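Local structure of acyl-CoA dehydrogenase (Thermus thermophilus, 2Z1Q) at residues B[64-69]-B[107-112]; B[304-309]-B[565-570]; B[457-462]-B[539-544]. The protein binds FAD and probably catalyses the oxidation of 2,3-saturated acyl-CoA thioesters to 2,3-dehydroacyl-CoA, passing the electrons to an acceptor. All coordinates share one frame; numbering follows the deposited sequence.

How the contacts relate
Three helix-helix contacts sample different parts of the subunit. Contact 1 lies in the N-terminal helical domain, with the side chain of T109 about 10 Å from a bound FAD. Contact 2, whose centre is about 32 Å from that of contact 1, joins the helix following the FAD-binding residue F299 to the last helix of the chain; the side chain of L306 is about 8 Å from a different FAD molecule. Contact 3 lies at the surface, its centre about 48 Å from that of contact 1 across the chain's centre and about 36 Å from that of contact 2. Helices 535-547 and 556-570 follow one another, linking contacts 3 and 2, both of which also touch the second subunit.

Contact 1 (B[64-69]-B[107-112]); sequences PLMRKA and SVTYGA
T109 and Y110 of helix 106-117 receive one side chain, M66, from helix 62-71, in the N-terminal helical domain of the acyl-CoA dehydrogenase fold. Along 107-112, V108 places the helix beside the FAD-binding strand 172-183 by packing on S183, and T109 is the first residue to meet M66. Its methyl is anti to the backbone N while OG1 lies beside that N (chi1 -55°), which brings CG2 to 4.0 Å from M66 SD. The two side chains run past each other in opposite directions, so the contact is alongside, methyl against sulfur.

Y110 meets the same methionine twice. M66 SD lies 4.1 Å from Y110 CA, settling against the helix backbone, and the chain then turns so that M66 CE reaches Y110 CD1 at 3.9 Å. This methyl sits in the plane of the ring, at its edge, and the two side chains cross at about a right angle. The turn is visible in the methionine torsions: CG is anti to the backbone N (chi1 -156°), and bends at chi2 and chi3 bring SD and CE over to T109 and Y110. The nearest CA pair, M66 and Y110, is 7.2 Å apart. At the far end of the tyrosine, OH is hydrogen-bonded to L74 O, so the ring is tethered at its outer end as well as at CB. Other neighbours of M66 are L75 and F106.

The chemistry is therefore dispersive: a thioether lies between a threonine methyl and a tyrosine edge. Because CE lies in the ring plane, the geometry supports neither a CH-pi contact nor a methionine resting on the ring face; a directional restraint on Y110 is its hydroxyl bond to L74 O.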
ATOM      1  N   PRO B  64     -12.898  26.229  16.379  1.00 29.02           N
ATOM      2  CA  PRO B  64     -12.080  27.436  16.434  1.00 29.57           C
ATOM      3  C   PRO B  64     -11.092  27.498  15.257  1.00 30.99           C
ATOM      4  O   PRO B  64     -10.814  28.581  14.737  1.00 31.13           O
ATOM      5  CB  PRO B  64     -11.395  27.325  17.799  1.00 27.95           C
ATOM      6  CG  PRO B  64     -11.326  25.835  18.021  1.00 29.43           C
ATOM      7  CD  PRO B  64     -12.696  25.399  17.574  1.00 29.76           C
ATOM      8  N   LEU B  65     -10.569  26.344  14.835  1.00 30.14           N
ATOM      9  CA  LEU B  65      -9.636  26.303  13.704  1.00 30.03           C
ATOM     10  C   LEU B  65     -10.318  26.752  12.429  1.00 30.20           C
ATOM     11  O   LEU B  65      -9.729  27.445  11.604  1.00 31.16           O
ATOM     12  CB  LEU B  65      -9.086  24.895  13.492  1.00 28.57           C
ATOM     13  CG  LEU B  65      -7.874  24.522  14.343  1.00 28.36           C
ATOM     14  CD1 LEU B  65      -7.578  23.047  14.172  1.00 29.28           C
ATOM     15  CD2 LEU B  65      -6.663  25.363  13.934  1.00 27.87           C
ATOM     16  N   MET B  66     -11.570  26.353  12.268  1.00 30.37           N
ATOM     17  CA  MET B  66     -12.319  26.709  11.081  1.00 32.91           C
ATOM     18  C   MET B  66     -12.630  28.213  11.116  1.00 34.83           C
ATOM     19  O   MET B  66     -12.650  28.876  10.073  1.00 33.85           O
ATOM     20  CB  MET B  66     -13.594  25.857  11.003  1.00 31.15           C
ATOM     21  CG  MET B  66     -14.183  25.694   9.593  1.00 37.10           C
ATOM     22  SD  MET B  66     -13.302  24.570   8.442  1.00 32.39           S
ATOM     23  CE  MET B  66     -11.891  25.542   7.992  1.00 40.11           C
ATOM     24  N   ARG B  67     -12.861  28.756  12.313  1.00 35.52           N
ATOM     25  CA  ARG B  67     -13.130  30.184  12.462  1.00 38.21           C
ATOM     26  C   ARG B  67     -11.875  30.954  12.041  1.00 38.42           C
ATOM     27  O   ARG B  67     -11.956  31.928  11.297  1.00 38.18           O
ATOM     28  CB  ARG B  67     -13.465  30.524  13.916  1.00 40.69           C
ATOM     29  CG  ARG B  67     -14.920  30.860  14.200  1.00 44.45           C
ATOM     30  CD  ARG B  67     -15.850  29.661  14.036  1.00 49.04           C
ATOM     31  NE  ARG B  67     -17.044  29.811  14.866  1.00 52.08           N
ATOM     32  CZ  ARG B  67     -18.092  28.995  14.837  1.00 53.95           C
ATOM     33  NH1 ARG B  67     -18.109  27.957  14.011  1.00 55.78           N
ATOM     34  NH2 ARG B  67     -19.119  29.211  15.648  1.00 54.17           N
ATOM     35  N   LYS B  68     -10.712  30.507  12.508  1.00 38.60           N
ATOM     36  CA  LYS B  68      -9.462  31.179  12.150  1.00 39.24           C
ATOM     37  C   LYS B  68      -9.220  31.157  10.645  1.00 39.47           C
ATOM     38  O   LYS B  68      -8.807  32.162  10.070  1.00 40.04           O
ATOM     39  CB  LYS B  68      -8.267  30.544  12.864  1.00 39.11           C
ATOM     40  CG  LYS B  68      -8.230  30.792  14.364  1.00 40.97           C
ATOM     41  CD  LYS B  68      -7.016  30.151  15.014  1.00 43.64           C
ATOM     42  CE  LYS B  68      -6.974  30.461  16.505  1.00 46.45           C
ATOM     43  NZ  LYS B  68      -8.125  29.857  17.227  1.00 47.60           N
ATOM     44  N   ALA B  69      -9.469  30.011  10.012  1.00 38.43           N
ATOM     45  CA  ALA B  69      -9.271  29.878   8.569  1.00 36.28           C
ATOM     46  C   ALA B  69     -10.232  30.808   7.839  1.00 35.48           C
ATOM     47  O   ALA B  69      -9.938  31.297   6.747  1.00 34.18           O
ATOM     48  CB  ALA B  69      -9.510  28.436   8.131  1.00 34.59           C
ATOM     49  N   SER B 107      -7.695  18.697   7.048  1.00 26.36           N
ATOM     50  CA  SER B 107      -7.816  18.865   5.608  1.00 27.03           C
ATOM     51  C   SER B 107      -9.212  18.412   5.157  1.00 27.12           C
ATOM     52  O   SER B 107      -9.824  19.043   4.288  1.00 26.75           O
ATOM     53  CB  SER B 107      -6.738  18.052   4.893  1.00 28.51           C
ATOM     54  OG  SER B 107      -6.863  16.674   5.203  1.00 35.00           O
ATOM     55  N   VAL B 108      -9.717  17.322   5.735  1.00 26.58           N
ATOM     56  CA  VAL B 108     -11.050  16.837   5.365  1.00 24.81           C
ATOM     57  C   VAL B 108     -12.098  17.821   5.910  1.00 24.56           C
ATOM     58  O   VAL B 108     -13.079  18.122   5.241  1.00 26.29           O
ATOM     59  CB  VAL B 108     -11.301  15.403   5.906  1.00 23.96           C
ATOM     60  CG1 VAL B 108     -12.713  14.925   5.563  1.00 22.92           C
ATOM     61  CG2 VAL B 108     -10.284  14.453   5.285  1.00 24.07           C
ATOM     62  N   THR B 109     -11.877  18.330   7.118  1.00 23.46           N
ATOM     63  CA  THR B 109     -12.812  19.300   7.708  1.00 23.48           C
ATOM     64  C   THR B 109     -12.942  20.481   6.743  1.00 22.24           C
ATOM     65  O   THR B 109     -14.041  20.821   6.316  1.00 21.56           O
ATOM     66  CB  THR B 109     -12.289  19.813   9.068  1.00 24.32           C
ATOM     67  OG1 THR B 109     -12.033  18.702   9.927  1.00 24.82           O
ATOM     68  CG2 THR B 109     -13.312  20.738   9.712  1.00 23.75           C
ATOM     69  N   TYR B 110     -11.802  21.075   6.389  1.00 23.40           N
ATOM     70  CA  TYR B 110     -11.758  22.201   5.449  1.00 25.24           C
ATOM     71  C   TYR B 110     -12.352  21.806   4.093  1.00 24.86           C
ATOM     72  O   TYR B 110     -13.226  22.497   3.559  1.00 24.66           O
ATOM     73  CB  TYR B 110     -10.303  22.653   5.235  1.00 27.39           C
ATOM     74  CG  TYR B 110     -10.127  23.723   4.174  1.00 29.76           C
ATOM     75  CD1 TYR B 110     -10.363  25.058   4.466  1.00 31.27           C
ATOM     76  CD2 TYR B 110      -9.751  23.389   2.866  1.00 32.19           C
ATOM     77  CE1 TYR B 110     -10.235  26.049   3.502  1.00 31.58           C
ATOM     78  CE2 TYR B 110      -9.617  24.385   1.878  1.00 32.53           C
ATOM     79  CZ  TYR B 110      -9.866  25.716   2.219  1.00 33.82           C
ATOM     80  OH  TYR B 110      -9.774  26.752   1.321  1.00 36.21           O
ATOM     81  N   GLY B 111     -11.869  20.692   3.546  1.00 23.70           N
ATOM     82  CA  GLY B 111     -12.335  20.224   2.252  1.00 24.26           C
ATOM     83  C   GLY B 111     -13.829  19.977   2.153  1.00 26.42           C
ATOM     84  O   GLY B 111     -14.477  20.425   1.205  1.00 27.61           O
ATOM     85  N   ALA B 112     -14.395  19.268   3.120  1.00 25.51           N
ATOM     86  CA  ALA B 112     -15.819  18.985   3.069  1.00 26.09           C
ATOM     87  C   ALA B 112     -16.610  20.304   3.122  1.00 24.75           C
ATOM     88  O   ALA B 112     -17.556  20.510   2.374  1.00 23.83           O
ATOM     89  CB  ALA B 112     -16.209  18.067   4.213  1.00 22.94           C
TER

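Contact 2 (B[304-309]-B[565-570]); sequences QKLGEM and EAVLEA
The peptide carbonyl of L306 is the flat group engaged here: V567 CG2 stands 3.7 Å from L306 O, above the carbonyl plane and beyond the oxygen. The remaining surfaces are aliphatic branches. This is helix-helix packing in the helical C-terminal part of the acyl-CoA dehydrogenase fold, where helix 556-570, the last of the chain, lies against helix 300-331; the nearest CA pair, L306 and V567, is 6.8 Å apart.

L306 divides its two methyls between two consecutive partners. CD2 goes to V567, whose CG1 is 4.1 Å away; these side chains cross obliquely. V567 can present both branches because CG1 is anti to its backbone N (chi1 169°), leaving CG2 beside that N and facing the L306 carbonyl. CD1 goes to L568, which meets L306 at about a right angle: L568 leaves its helix to one side, and its CD2 reaches over to L306 CD1.

Helix 252-288 packs on the same residues, with V567 on L279 and A283 and L568 on A286 and T287, while I372 of helix 348-372, part of the FAD pocket, covers L306. Charged residues flank the packing: E308 forms salt bridges with R312 and with R560, the latter tying helices 300-331 and 556-570 together, and K305 bridges E368 of its own chain and E402 of the second subunit.

The closest approach of the two leucines is L306 CD1 to L568 CD2, 3.8 Å, with L568 CG just behind at 4.0 Å from the same CD1.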
ATOM      1  N   GLN B 304      16.886   4.858  -5.005  1.00 25.40           N
ATOM      2  CA  GLN B 304      15.896   4.501  -6.008  1.00 25.57           C
ATOM      3  C   GLN B 304      14.496   4.967  -5.549  1.00 23.44           C
ATOM      4  O   GLN B 304      13.733   5.519  -6.332  1.00 21.97           O
ATOM      5  CB  GLN B 304      15.931   2.987  -6.246  1.00 25.63           C
ATOM      6  CG  GLN B 304      14.800   2.455  -7.102  1.00 27.98           C
ATOM      7  CD  GLN B 304      14.918   0.955  -7.327  1.00 29.37           C
ATOM      8  OE1 GLN B 304      15.719   0.501  -8.138  1.00 31.43           O
ATOM      9  NE2 GLN B 304      14.120   0.182  -6.603  1.00 30.73           N
ATOM     10  N   LYS B 305      14.168   4.754  -4.278  1.00 21.85           N
ATOM     11  CA  LYS B 305      12.857   5.172  -3.767  1.00 22.83           C
ATOM     12  C   LYS B 305      12.711   6.694  -3.827  1.00 20.79           C
ATOM     13  O   LYS B 305      11.740   7.216  -4.379  1.00 24.70           O
ATOM     14  CB  LYS B 305      12.689   4.698  -2.322  1.00 22.28           C
ATOM     15  CG  LYS B 305      12.804   3.202  -2.120  1.00 21.51           C
ATOM     16  CD  LYS B 305      12.535   2.885  -0.667  1.00 21.56           C
ATOM     17  CE  LYS B 305      13.003   1.489  -0.279  1.00 18.78           C
ATOM     18  NZ  LYS B 305      12.292   0.456  -1.048  1.00 19.24           N
ATOM     19  N   LEU B 306      13.688   7.394  -3.257  1.00 21.85           N
ATOM     20  CA  LEU B 306      13.722   8.858  -3.223  1.00 22.29           C
ATOM     21  C   LEU B 306      13.621   9.456  -4.623  1.00 22.89           C
ATOM     22  O   LEU B 306      12.941  10.459  -4.828  1.00 21.50           O
ATOM     23  CB  LEU B 306      15.015   9.347  -2.549  1.00 21.77           C
ATOM     24  CG  LEU B 306      15.162   9.069  -1.050  1.00 22.42           C
ATOM     25  CD1 LEU B 306      16.566   9.437  -0.594  1.00 22.38           C
ATOM     26  CD2 LEU B 306      14.107   9.856  -0.270  1.00 20.68           C
ATOM     27  N   GLY B 307      14.289   8.833  -5.592  1.00 24.21           N
ATOM     28  CA  GLY B 307      14.218   9.325  -6.957  1.00 23.81           C
ATOM     29  C   GLY B 307      12.841   9.084  -7.555  1.00 24.97           C
ATOM     30  O   GLY B 307      12.252   9.986  -8.159  1.00 25.72           O
ATOM     31  N   GLU B 308      12.316   7.870  -7.386  1.00 25.65           N
ATOM     32  CA  GLU B 308      10.997   7.547  -7.932  1.00 25.89           C
ATOM     33  C   GLU B 308       9.930   8.435  -7.285  1.00 24.22           C
ATOM     34  O   GLU B 308       9.020   8.907  -7.957  1.00 26.45           O
ATOM     35  CB  GLU B 308      10.670   6.055  -7.707  1.00 25.57           C
ATOM     36  CG  GLU B 308       9.378   5.607  -8.355  1.00 26.74           C
ATOM     37  CD  GLU B 308       9.388   5.751  -9.867  1.00 29.39           C
ATOM     38  OE1 GLU B 308       8.295   5.850 -10.473  1.00 26.98           O
ATOM     39  OE2 GLU B 308      10.491   5.757 -10.459  1.00 27.82           O
ATOM     40  N   MET B 309      10.040   8.667  -5.981  1.00 23.83           N
ATOM     41  CA  MET B 309       9.074   9.525  -5.294  1.00 22.70           C
ATOM     42  C   MET B 309       9.020  10.925  -5.905  1.00 22.12           C
ATOM     43  O   MET B 309       7.939  11.429  -6.230  1.00 23.03           O
ATOM     44  CB  MET B 309       9.427   9.631  -3.808  1.00 24.43           C
ATOM     45  CG  MET B 309       9.114   8.390  -3.002  1.00 25.62           C
ATOM     46  SD  MET B 309       9.811   8.502  -1.349  1.00 34.37           S
ATOM     47  CE  MET B 309      10.848   7.136  -1.380  1.00 28.59           C
ATOM     48  N   GLU B 565      19.941  12.418  -5.164  1.00 32.32           N
ATOM     49  CA  GLU B 565      20.934  13.392  -4.722  1.00 32.53           C
ATOM     50  C   GLU B 565      20.284  14.764  -4.554  1.00 31.90           C
ATOM     51  O   GLU B 565      20.506  15.446  -3.547  1.00 32.90           O
ATOM     52  CB  GLU B 565      22.090  13.474  -5.725  1.00 33.79           C
ATOM     53  CG  GLU B 565      22.977  12.218  -5.790  1.00 35.82           C
ATOM     54  CD  GLU B 565      23.602  11.870  -4.441  1.00 38.34           C
ATOM     55  OE1 GLU B 565      23.625  12.750  -3.549  1.00 38.75           O
ATOM     56  OE2 GLU B 565      24.080  10.725  -4.274  1.00 38.39           O
ATOM     57  N   ALA B 566      19.466  15.157  -5.526  1.00 30.08           N
ATOM     58  CA  ALA B 566      18.781  16.445  -5.468  1.00 31.64           C
ATOM     59  C   ALA B 566      17.785  16.483  -4.304  1.00 31.66           C
ATOM     60  O   ALA B 566      17.601  17.521  -3.665  1.00 31.61           O
ATOM     61  CB  ALA B 566      18.055  16.710  -6.778  1.00 29.86           C
ATOM     62  N   VAL B 567      17.139  15.345  -4.047  1.00 31.89           N
ATOM     63  CA  VAL B 567      16.166  15.243  -2.965  1.00 30.51           C
ATOM     64  C   VAL B 567      16.886  15.427  -1.637  1.00 30.64           C
ATOM     65  O   VAL B 567      16.481  16.245  -0.811  1.00 28.93           O
ATOM     66  CB  VAL B 567      15.430  13.866  -2.996  1.00 30.35           C
ATOM     67  CG1 VAL B 567      14.627  13.657  -1.709  1.00 30.28           C
ATOM     68  CG2 VAL B 567      14.488  13.814  -4.190  1.00 28.91           C
ATOM     69  N   LEU B 568      17.963  14.673  -1.437  1.00 30.74           N
ATOM     70  CA  LEU B 568      18.728  14.769  -0.202  1.00 31.50           C
ATOM     71  C   LEU B 568      19.329  16.155  -0.059  1.00 33.06           C
ATOM     72  O   LEU B 568      19.495  16.653   1.052  1.00 31.82           O
ATOM     73  CB  LEU B 568      19.830  13.710  -0.171  1.00 31.61           C
ATOM     74  CG  LEU B 568      19.357  12.252  -0.092  1.00 33.20           C
ATOM     75  CD1 LEU B 568      20.524  11.296  -0.247  1.00 32.80           C
ATOM     76  CD2 LEU B 568      18.664  12.024   1.240  1.00 31.19           C
ATOM     77  N   GLU B 569      19.650  16.779  -1.188  1.00 34.74           N
ATOM     78  CA  GLU B 569      20.227  18.113  -1.172  1.00 36.93           C
ATOM     79  C   GLU B 569      19.191  19.151  -0.760  1.00 36.16           C
ATOM     80  O   GLU B 569      19.481  20.044   0.037  1.00 36.24           O
ATOM     81  CB  GLU B 569      20.790  18.472  -2.552  1.00 40.52           C
ATOM     82  CG  GLU B 569      21.039  19.960  -2.738  1.00 47.78           C
ATOM     83  CD  GLU B 569      22.080  20.494  -1.775  1.00 52.55           C
ATOM     84  OE1 GLU B 569      22.062  21.714  -1.497  1.00 55.18           O
ATOM     85  OE2 GLU B 569      22.922  19.695  -1.303  1.00 54.86           O
ATOM     86  N   ALA B 570      17.987  19.028  -1.309  1.00 34.29           N
ATOM     87  CA  ALA B 570      16.913  19.963  -1.004  1.00 34.13           C
ATOM     88  C   ALA B 570      16.136  19.559   0.244  1.00 33.81           C
ATOM     89  O   ALA B 570      15.317  20.326   0.746  1.00 34.76           O
ATOM     90  CB  ALA B 570      15.965  20.068  -2.190  1.00 33.03           C
TER

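Contact 3 (B[457-462]-B[539-544]); sequences ALMVAG and RVVYSA
M459 carries this contact from helix 445-468, reaching V541 and A544 on helix 535-547. Both helices belong to the second, additional C-terminal helical region of this acyl-CoA dehydrogenase family member, an extension that recalls, perhaps, the one in very-long-chain acyl-CoA dehydrogenase. The end of one side chain does the touching. M459 SD lies 4.0 Å from V541 CG1, the two side chains passing in opposite directions. Beyond the sulfur, M459 CE presses against A544, whose small side chain admits the methyl far enough to stand 3.7 Å from A544 C. The wide backbone spacing is consistent with this: the nearest CA pair, M459 and V541, is 8.7 Å apart.

CG of M459 is anti to its backbone N (chi1 -165°), carrying the chain outward, and a skewed chi2 (-149°) together with the bend at chi3 (-72°) sets CE against the alanine.

In the next shell, L548 also touches M459. Helix 445-468 is seated on helix 476-502 through A457 on I485 and L486 and V460 on V482. Y542, on helix 535-547 but pointing away from M459, packs on L529 and P530 and on P553 of the second subunit. The tightest point is M459 CE to A544 CB, at 3.4 Å shorter than an ordinary van der Waals contact.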
ATOM      1  N   ALA B 457      -4.220   4.307 -26.764  1.00 31.36           N
ATOM      2  CA  ALA B 457      -5.519   4.378 -26.102  1.00 32.35           C
ATOM      3  C   ALA B 457      -6.620   4.310 -27.145  1.00 33.89           C
ATOM      4  O   ALA B 457      -7.547   3.509 -27.035  1.00 34.97           O
ATOM      5  CB  ALA B 457      -5.634   5.677 -25.313  1.00 32.41           C
ATOM      6  N   LEU B 458      -6.512   5.156 -28.164  1.00 35.08           N
ATOM      7  CA  LEU B 458      -7.509   5.184 -29.232  1.00 36.47           C
ATOM      8  C   LEU B 458      -7.651   3.832 -29.913  1.00 36.07           C
ATOM      9  O   LEU B 458      -8.756   3.400 -30.233  1.00 37.33           O
ATOM     10  CB  LEU B 458      -7.139   6.247 -30.271  1.00 37.48           C
ATOM     11  CG  LEU B 458      -7.405   7.695 -29.852  1.00 39.55           C
ATOM     12  CD1 LEU B 458      -6.614   8.673 -30.716  1.00 40.12           C
ATOM     13  CD2 LEU B 458      -8.897   7.951 -29.954  1.00 41.01           C
ATOM     14  N   MET B 459      -6.534   3.155 -30.132  1.00 36.06           N
ATOM     15  CA  MET B 459      -6.576   1.864 -30.798  1.00 34.91           C
ATOM     16  C   MET B 459      -7.363   0.848 -29.982  1.00 33.72           C
ATOM     17  O   MET B 459      -8.246   0.166 -30.504  1.00 34.24           O
ATOM     18  CB  MET B 459      -5.160   1.340 -31.033  1.00 34.20           C
ATOM     19  CG  MET B 459      -5.096   0.202 -32.025  1.00 35.23           C
ATOM     20  SD  MET B 459      -3.742  -0.928 -31.648  1.00 40.48           S
ATOM     21  CE  MET B 459      -2.316   0.040 -32.123  1.00 39.91           C
ATOM     22  N   VAL B 460      -7.038   0.744 -28.700  1.00 32.84           N
ATOM     23  CA  VAL B 460      -7.721  -0.206 -27.842  1.00 31.73           C
ATOM     24  C   VAL B 460      -9.180   0.172 -27.648  1.00 31.66           C
ATOM     25  O   VAL B 460     -10.068  -0.677 -27.733  1.00 30.11           O
ATOM     26  CB  VAL B 460      -7.054  -0.285 -26.476  1.00 31.84           C
ATOM     27  CG1 VAL B 460      -7.825  -1.243 -25.583  1.00 30.61           C
ATOM     28  CG2 VAL B 460      -5.617  -0.729 -26.640  1.00 30.20           C
ATOM     29  N   ALA B 461      -9.416   1.453 -27.389  1.00 31.25           N
ATOM     30  CA  ALA B 461     -10.765   1.954 -27.175  1.00 33.16           C
ATOM     31  C   ALA B 461     -11.639   1.660 -28.396  1.00 34.37           C
ATOM     32  O   ALA B 461     -12.797   1.235 -28.260  1.00 34.39           O
ATOM     33  CB  ALA B 461     -10.718   3.449 -26.906  1.00 34.21           C
ATOM     34  N   GLY B 462     -11.077   1.882 -29.585  1.00 34.32           N
ATOM     35  CA  GLY B 462     -11.818   1.636 -30.809  1.00 34.47           C
ATOM     36  C   GLY B 462     -12.187   0.176 -30.972  1.00 34.32           C
ATOM     37  O   GLY B 462     -13.343  -0.151 -31.236  1.00 35.03           O
ATOM     38  N   ARG B 539      -2.637 -10.887 -33.840  1.00 40.24           N
ATOM     39  CA  ARG B 539      -1.190 -10.724 -33.911  1.00 40.59           C
ATOM     40  C   ARG B 539      -0.796  -9.372 -34.495  1.00 38.09           C
ATOM     41  O   ARG B 539       0.141  -8.736 -34.015  1.00 36.12           O
ATOM     42  CB  ARG B 539      -0.577 -11.842 -34.750  1.00 44.20           C
ATOM     43  CG  ARG B 539      -0.814 -13.221 -34.171  1.00 51.35           C
ATOM     44  CD  ARG B 539       0.502 -13.890 -33.852  1.00 58.00           C
ATOM     45  NE  ARG B 539       1.224 -14.263 -35.064  1.00 63.30           N
ATOM     46  CZ  ARG B 539       2.511 -14.598 -35.093  1.00 65.45           C
ATOM     47  NH1 ARG B 539       3.224 -14.605 -33.970  1.00 66.46           N
ATOM     48  NH2 ARG B 539       3.081 -14.939 -36.242  1.00 66.34           N
ATOM     49  N   VAL B 540      -1.520  -8.935 -35.525  1.00 36.37           N
ATOM     50  CA  VAL B 540      -1.247  -7.648 -36.173  1.00 36.81           C
ATOM     51  C   VAL B 540      -1.432  -6.532 -35.150  1.00 36.46           C
ATOM     52  O   VAL B 540      -0.591  -5.638 -35.022  1.00 37.84           O
ATOM     53  CB  VAL B 540      -2.216  -7.375 -37.361  1.00 37.05           C
ATOM     54  CG1 VAL B 540      -1.734  -6.162 -38.148  1.00 35.69           C
ATOM     55  CG2 VAL B 540      -2.310  -8.592 -38.271  1.00 36.73           C
ATOM     56  N   VAL B 541      -2.544  -6.592 -34.424  1.00 36.38           N
ATOM     57  CA  VAL B 541      -2.851  -5.608 -33.390  1.00 34.52           C
ATOM     58  C   VAL B 541      -1.758  -5.602 -32.322  1.00 34.54           C
ATOM     59  O   VAL B 541      -1.333  -4.535 -31.871  1.00 35.26           O
ATOM     60  CB  VAL B 541      -4.208  -5.921 -32.715  1.00 34.30           C
ATOM     61  CG1 VAL B 541      -4.500  -4.905 -31.611  1.00 32.14           C
ATOM     62  CG2 VAL B 541      -5.320  -5.923 -33.764  1.00 31.14           C
ATOM     63  N   TYR B 542      -1.295  -6.785 -31.920  1.00 32.66           N
ATOM     64  CA  TYR B 542      -0.256  -6.864 -30.897  1.00 32.97           C
ATOM     65  C   TYR B 542       1.024  -6.157 -31.344  1.00 32.96           C
ATOM     66  O   TYR B 542       1.671  -5.468 -30.548  1.00 34.16           O
ATOM     67  CB  TYR B 542       0.058  -8.329 -30.535  1.00 33.04           C
ATOM     68  CG  TYR B 542      -1.121  -9.137 -30.022  1.00 32.72           C
ATOM     69  CD1 TYR B 542      -2.225  -8.526 -29.413  1.00 31.60           C
ATOM     70  CD2 TYR B 542      -1.118 -10.530 -30.122  1.00 32.95           C
ATOM     71  CE1 TYR B 542      -3.297  -9.293 -28.914  1.00 30.13           C
ATOM     72  CE2 TYR B 542      -2.176 -11.298 -29.632  1.00 30.44           C
ATOM     73  CZ  TYR B 542      -3.257 -10.680 -29.031  1.00 31.94           C
ATOM     74  OH  TYR B 542      -4.279 -11.471 -28.559  1.00 31.66           O
ATOM     75  N   SER B 543       1.395  -6.316 -32.609  1.00 30.92           N
ATOM     76  CA  SER B 543       2.594  -5.662 -33.107  1.00 30.55           C
ATOM     77  C   SER B 543       2.378  -4.149 -33.130  1.00 30.55           C
ATOM     78  O   SER B 543       3.304  -3.381 -32.879  1.00 30.43           O
ATOM     79  CB  SER B 543       2.937  -6.160 -34.512  1.00 29.89           C
ATOM     80  OG  SER B 543       3.283  -7.535 -34.482  1.00 28.30           O
ATOM     81  N   ALA B 544       1.158  -3.710 -33.416  1.00 29.62           N
ATOM     82  CA  ALA B 544       0.908  -2.276 -33.448  1.00 31.69           C
ATOM     83  C   ALA B 544       0.998  -1.688 -32.045  1.00 33.13           C
ATOM     84  O   ALA B 544       1.514  -0.585 -31.862  1.00 32.68           O
ATOM     85  CB  ALA B 544      -0.448  -1.987 -34.046  1.00 32.80           C
TER